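Local coordinates for geranylgeranyl pyrophosphate synthetase (Pyrococcus horikoshii, PDB 1WY0), which probably condenses isopentenyl diphosphate with allylic diphosphates to make geranylgeranyl diphosphate, the twenty-carbon precursor of archaeal membrane lipids, at residues V49-V61 with L321-L333. Numbering follows the deposited sequence.
Sequences VRPFVVLTSTEAV and LPKSKARMDLELL
Helices 49-57 and 325-333 run roughly antiparallel, their axes 9.6 Å apart at closest approach and 150° between directions, and the backbones draw nearest where A60 CA lies 5.3 Å from A326 CA. The small side chains of A60 and A326 permit this approach, and L321 CD2 packs 3.6 Å from A60 CB. The methyl of A326 also rests against the extended chain of E59, A326 CB being 3.5 Å from E59 CG. E59 OE1 accepts from a water that also meets A326 N weakly, bridging to the first turn of helix 325-333. S324 caps that turn, its OG accepting from R327 N. At mid-contact T56 and L330 meet tip to tip, T56 CG2 to L330 CD2, 3.5 Å. A chi1 of -58° sets T56 OG1 anti to the carbonyl carbon, which leaves CG2 facing helix 325-333, while OG1 bonds back to F52 O at 2.6 Å and stands over the centre of the F52 ring. A serine here, lacking CG2, would probably leave a gap beside L330 CD2 and the carbonyl of A326. The F52 ring presents its edge to D329 CB, whereas the D329 carboxylate pairs with R10 of helix 3-25. Farther along, L333 CD2 packs against V53 CG2 (4.0 Å) and V49 CG1 (4.1 Å). The contact joins the last helix, 325-336, to helix 49-57, with helices 3-25 and 197-224 beside them, in the all-helical fold characteristic of polyprenyl synthetases.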
loop_
_atom_site.group_PDB
_atom_site.type_symbol
_atom_site.label_atom_id
_atom_site.label_comp_id
_atom_site.label_asym_id
_atom_site.label_seq_id
_atom_site.Cartn_x
_atom_site.Cartn_y
_atom_site.Cartn_z
ATOM N N VAL A 49 7.841 18.983 6.103
ATOM C CA VAL A 49 8.026 19.131 7.540
ATOM C C VAL A 49 8.447 17.827 8.212
ATOM O O VAL A 49 9.297 17.831 9.102
ATOM C CB VAL A 49 6.738 19.636 8.217
ATOM C CG1 VAL A 49 6.861 19.526 9.725
ATOM C CG2 VAL A 49 6.483 21.083 7.820
ATOM N N ARG A 50 7.845 16.714 7.800
ATOM C CA ARG A 50 8.181 15.424 8.389
ATOM C C ARG A 50 9.638 15.069 8.139
ATOM O O ARG A 50 10.358 14.725 9.070
ATOM C CB ARG A 50 7.242 14.341 7.852
ATOM C CG ARG A 50 5.848 14.493 8.430
ATOM C CD ARG A 50 4.814 13.557 7.829
ATOM N NE ARG A 50 3.494 13.892 8.354
ATOM C CZ ARG A 50 2.844 15.021 8.084
ATOM N NH1 ARG A 50 3.380 15.928 7.281
ATOM N NH2 ARG A 50 1.669 15.256 8.645
ATOM N N PRO A 51 10.094 15.145 6.881
ATOM C CA PRO A 51 11.493 14.822 6.594
ATOM C C PRO A 51 12.412 15.770 7.372
ATOM O O PRO A 51 13.462 15.368 7.870
ATOM C CB PRO A 51 11.594 15.036 5.086
ATOM C CG PRO A 51 10.215 14.751 4.602
ATOM C CD PRO A 51 9.355 15.425 5.637
ATOM N N PHE A 52 12.005 17.033 7.473
ATOM C CA PHE A 52 12.782 18.027 8.206
ATOM C C PHE A 52 12.969 17.577 9.648
ATOM O O PHE A 52 14.037 17.744 10.227
ATOM C CB PHE A 52 12.078 19.390 8.195
ATOM C CG PHE A 52 12.867 20.487 8.870
ATOM C CD1 PHE A 52 14.018 21.000 8.284
ATOM C CD2 PHE A 52 12.463 20.996 10.099
ATOM C CE1 PHE A 52 14.753 22.003 8.911
ATOM C CE2 PHE A 52 13.191 22.001 10.736
ATOM C CZ PHE A 52 14.340 22.506 10.138
ATOM N N VAL A 53 11.927 17.000 10.229
ATOM C CA VAL A 53 12.009 16.537 11.600
ATOM C C VAL A 53 13.001 15.391 11.684
ATOM O O VAL A 53 13.703 15.234 12.685
ATOM C CB VAL A 53 10.628 16.095 12.105
ATOM C CG1 VAL A 53 10.739 15.413 13.465
ATOM C CG2 VAL A 53 9.731 17.311 12.202
ATOM N N VAL A 54 13.073 14.600 10.623
ATOM C CA VAL A 54 13.996 13.480 10.591
ATOM C C VAL A 54 15.439 13.988 10.661
ATOM O O VAL A 54 16.151 13.730 11.631
ATOM C CB VAL A 54 13.827 12.642 9.300
ATOM C CG1 VAL A 54 14.833 11.510 9.288
ATOM C CG2 VAL A 54 12.403 12.083 9.214
ATOM N N LEU A 55 15.858 14.707 9.623
ATOM C CA LEU A 55 17.214 15.245 9.543
ATOM C C LEU A 55 17.554 16.145 10.727
ATOM O O LEU A 55 18.672 16.112 11.227
ATOM C CB LEU A 55 17.402 16.020 8.233
ATOM C CG LEU A 55 17.071 15.231 6.963
ATOM C CD1 LEU A 55 17.318 16.092 5.734
ATOM C CD2 LEU A 55 17.912 13.970 6.911
ATOM N N THR A 56 16.595 16.946 11.174
ATOM C CA THR A 56 16.835 17.834 12.304
ATOM C C THR A 56 16.975 17.040 13.595
ATOM O O THR A 56 17.727 17.432 14.488
ATOM C CB THR A 56 15.699 18.866 12.480
ATOM O OG1 THR A 56 15.558 19.633 11.279
ATOM C CG2 THR A 56 16.015 19.814 13.625
ATOM N N SER A 57 16.258 15.926 13.695
ATOM C CA SER A 57 16.324 15.092 14.889
ATOM C C SER A 57 17.648 14.357 14.983
ATOM O O SER A 57 18.153 14.113 16.081
ATOM C CB SER A 57 15.178 14.081 14.909
ATOM O OG SER A 57 13.975 14.694 15.337
ATOM N N THR A 58 18.209 14.004 13.833
ATOM C CA THR A 58 19.505 13.334 13.830
ATOM C C THR A 58 20.637 14.291 14.216
ATOM O O THR A 58 21.760 13.893 14.500
ATOM C CB THR A 58 19.751 12.772 12.429
ATOM O OG1 THR A 58 18.723 11.826 12.118
ATOM C CG2 THR A 58 21.106 12.061 12.376
ATOM N N GLU A 59 20.319 15.598 14.181
ATOM C CA GLU A 59 21.325 16.594 14.539
ATOM C C GLU A 59 21.232 16.980 16.016
ATOM O O GLU A 59 22.171 17.480 16.623
ATOM C CB GLU A 59 21.109 17.830 13.661
ATOM C CG GLU A 59 22.147 18.922 13.927
ATOM C CD GLU A 59 21.915 20.079 12.981
ATOM O OE1 GLU A 59 22.546 21.114 13.153
ATOM O OE2 GLU A 59 21.104 19.934 12.070
ATOM N N ALA A 60 20.035 16.769 16.587
ATOM C CA ALA A 60 19.839 17.114 17.987
ATOM C C ALA A 60 20.415 16.041 18.910
ATOM O O ALA A 60 20.399 16.150 20.128
ATOM C CB ALA A 60 18.339 17.253 18.236
ATOM N N VAL A 61 20.902 14.955 18.279
ATOM C CA VAL A 61 21.395 13.833 19.065
ATOM C C VAL A 61 22.877 13.549 18.811
ATOM O O VAL A 61 23.674 13.394 19.727
ATOM C CB VAL A 61 20.554 12.603 18.720
ATOM C CG1 VAL A 61 19.133 12.781 19.251
ATOM C CG2 VAL A 61 20.505 12.406 17.216
ATOM N N LEU A 321 17.872 16.950 25.728
ATOM C CA LEU A 321 18.936 17.021 24.733
ATOM C C LEU A 321 19.803 18.263 24.931
ATOM O O LEU A 321 19.397 19.235 25.554
ATOM C CB LEU A 321 18.290 17.056 23.352
ATOM C CG LEU A 321 17.936 15.667 22.835
ATOM C CD1 LEU A 321 16.759 15.053 23.586
ATOM C CD2 LEU A 321 17.560 15.663 21.350
ATOM N N PRO A 322 21.019 18.231 24.375
ATOM C CA PRO A 322 21.928 19.360 24.499
ATOM C C PRO A 322 21.404 20.574 23.729
ATOM O O PRO A 322 20.514 20.484 22.895
ATOM C CB PRO A 322 23.290 18.950 23.949
ATOM C CG PRO A 322 23.314 17.433 23.831
ATOM C CD PRO A 322 21.760 17.060 23.917
ATOM N N LYS A 323 21.965 21.749 24.074
ATOM C CA LYS A 323 21.625 22.935 23.314
ATOM C C LYS A 323 22.351 22.968 21.970
ATOM O O LYS A 323 23.567 22.868 21.863
ATOM C CB LYS A 323 21.956 24.186 24.135
ATOM C CG LYS A 323 21.433 25.463 23.477
ATOM C CD LYS A 323 22.462 26.075 22.525
ATOM C CE LYS A 323 22.017 27.432 21.971
ATOM N NZ LYS A 323 22.915 27.839 20.893
ATOM N N SER A 324 21.526 23.032 20.925
ATOM C CA SER A 324 22.020 23.231 19.574
ATOM C C SER A 324 20.967 24.010 18.793
ATOM O O SER A 324 19.882 24.272 19.284
ATOM C CB SER A 324 22.209 21.852 18.938
ATOM O OG SER A 324 20.984 21.116 19.027
ATOM N N LYS A 325 21.313 24.426 17.566
ATOM C CA LYS A 325 20.301 25.126 16.776
ATOM C C LYS A 325 19.293 24.129 16.202
ATOM O O LYS A 325 18.222 24.473 15.720
ATOM C CB LYS A 325 20.984 25.891 15.646
ATOM C CG LYS A 325 21.840 27.053 16.159
ATOM C CD LYS A 325 21.191 28.415 15.911
ATOM C CE LYS A 325 22.167 29.576 16.105
ATOM N NZ LYS A 325 21.436 30.833 15.985
ATOM N N ALA A 326 19.694 22.845 16.237
ATOM C CA ALA A 326 18.783 21.804 15.792
ATOM C C ALA A 326 17.633 21.630 16.782
ATOM O O ALA A 326 16.468 21.818 16.454
ATOM C CB ALA A 326 19.572 20.496 15.685
ATOM N N ARG A 327 17.984 21.466 18.053
ATOM C CA ARG A 327 16.972 21.494 19.097
ATOM C C ARG A 327 16.188 22.791 19.017
ATOM O O ARG A 327 14.989 22.823 19.293
ATOM C CB ARG A 327 17.598 21.371 20.486
ATOM C CG ARG A 327 16.545 21.325 21.577
ATOM C CD ARG A 327 16.823 22.287 22.718
ATOM N NE ARG A 327 17.582 21.652 23.788
ATOM C CZ ARG A 327 17.754 22.175 24.998
ATOM N NH1 ARG A 327 17.219 23.352 25.297
ATOM N NH2 ARG A 327 18.453 21.514 25.910
ATOM N N MET A 328 16.875 23.860 18.633
ATOM C CA MET A 328 16.245 25.167 18.508
ATOM C C MET A 328 15.106 25.112 17.488
ATOM O O MET A 328 13.967 25.481 17.786
ATOM C CB MET A 328 17.288 26.207 18.084
ATOM C CG MET A 328 16.740 27.613 17.938
ATOM S SD MET A 328 15.864 28.127 19.421
ATOM C CE MET A 328 17.205 28.926 20.353
ATOM N N ASP A 329 15.416 24.641 16.286
ATOM C CA ASP A 329 14.406 24.550 15.243
ATOM C C ASP A 329 13.232 23.665 15.654
ATOM O O ASP A 329 12.078 23.988 15.374
ATOM C CB ASP A 329 15.029 24.038 13.945
ATOM C CG ASP A 329 16.064 24.994 13.379
ATOM O OD1 ASP A 329 15.833 26.223 13.417
ATOM O OD2 ASP A 329 17.105 24.520 12.883
ATOM N N LEU A 330 13.522 22.553 16.324
ATOM C CA LEU A 330 12.472 21.648 16.769
ATOM C C LEU A 330 11.580 22.326 17.793
ATOM O O LEU A 330 10.406 21.987 17.925
ATOM C CB LEU A 330 13.066 20.373 17.374
ATOM C CG LEU A 330 13.828 19.417 16.447
ATOM C CD1 LEU A 330 14.223 18.170 17.227
ATOM C CD2 LEU A 330 12.960 19.039 15.251
ATOM N N GLU A 331 12.136 23.278 18.534
ATOM C CA GLU A 331 11.343 23.989 19.526
ATOM C C GLU A 331 10.548 25.079 18.833
ATOM O O GLU A 331 9.385 25.316 19.158
ATOM C CB GLU A 331 12.232 24.606 20.604
ATOM C CG GLU A 331 12.578 23.655 21.736
ATOM C CD GLU A 331 13.343 24.337 22.857
ATOM O OE1 GLU A 331 13.942 25.407 22.606
ATOM O OE2 GLU A 331 13.345 23.798 23.985
ATOM N N LEU A 332 11.180 25.746 17.878
ATOM C CA LEU A 332 10.502 26.800 17.145
ATOM C C LEU A 332 9.338 26.227 16.332
ATOM O O LEU A 332 8.229 26.757 16.372
ATOM C CB LEU A 332 11.483 27.533 16.224
ATOM C CG LEU A 332 12.432 28.529 16.903
ATOM C CD1 LEU A 332 13.252 29.280 15.855
ATOM C CD2 LEU A 332 11.614 29.515 17.724
ATOM N N LEU A 333 9.598 25.145 15.606
ATOM C CA LEU A 333 8.572 24.502 14.789
ATOM C C LEU A 333 7.359 24.162 15.643
ATOM O O LEU A 333 6.229 24.538 15.317
ATOM C CB LEU A 333 9.134 23.229 14.155
ATOM C CG LEU A 333 8.229 22.412 13.235
ATOM C CD1 LEU A 333 7.836 23.220 11.999
ATOM C CD2 LEU A 333 8.975 21.155 12.828
HETATM O O HOH W 1 22.053 22.736 15.236
#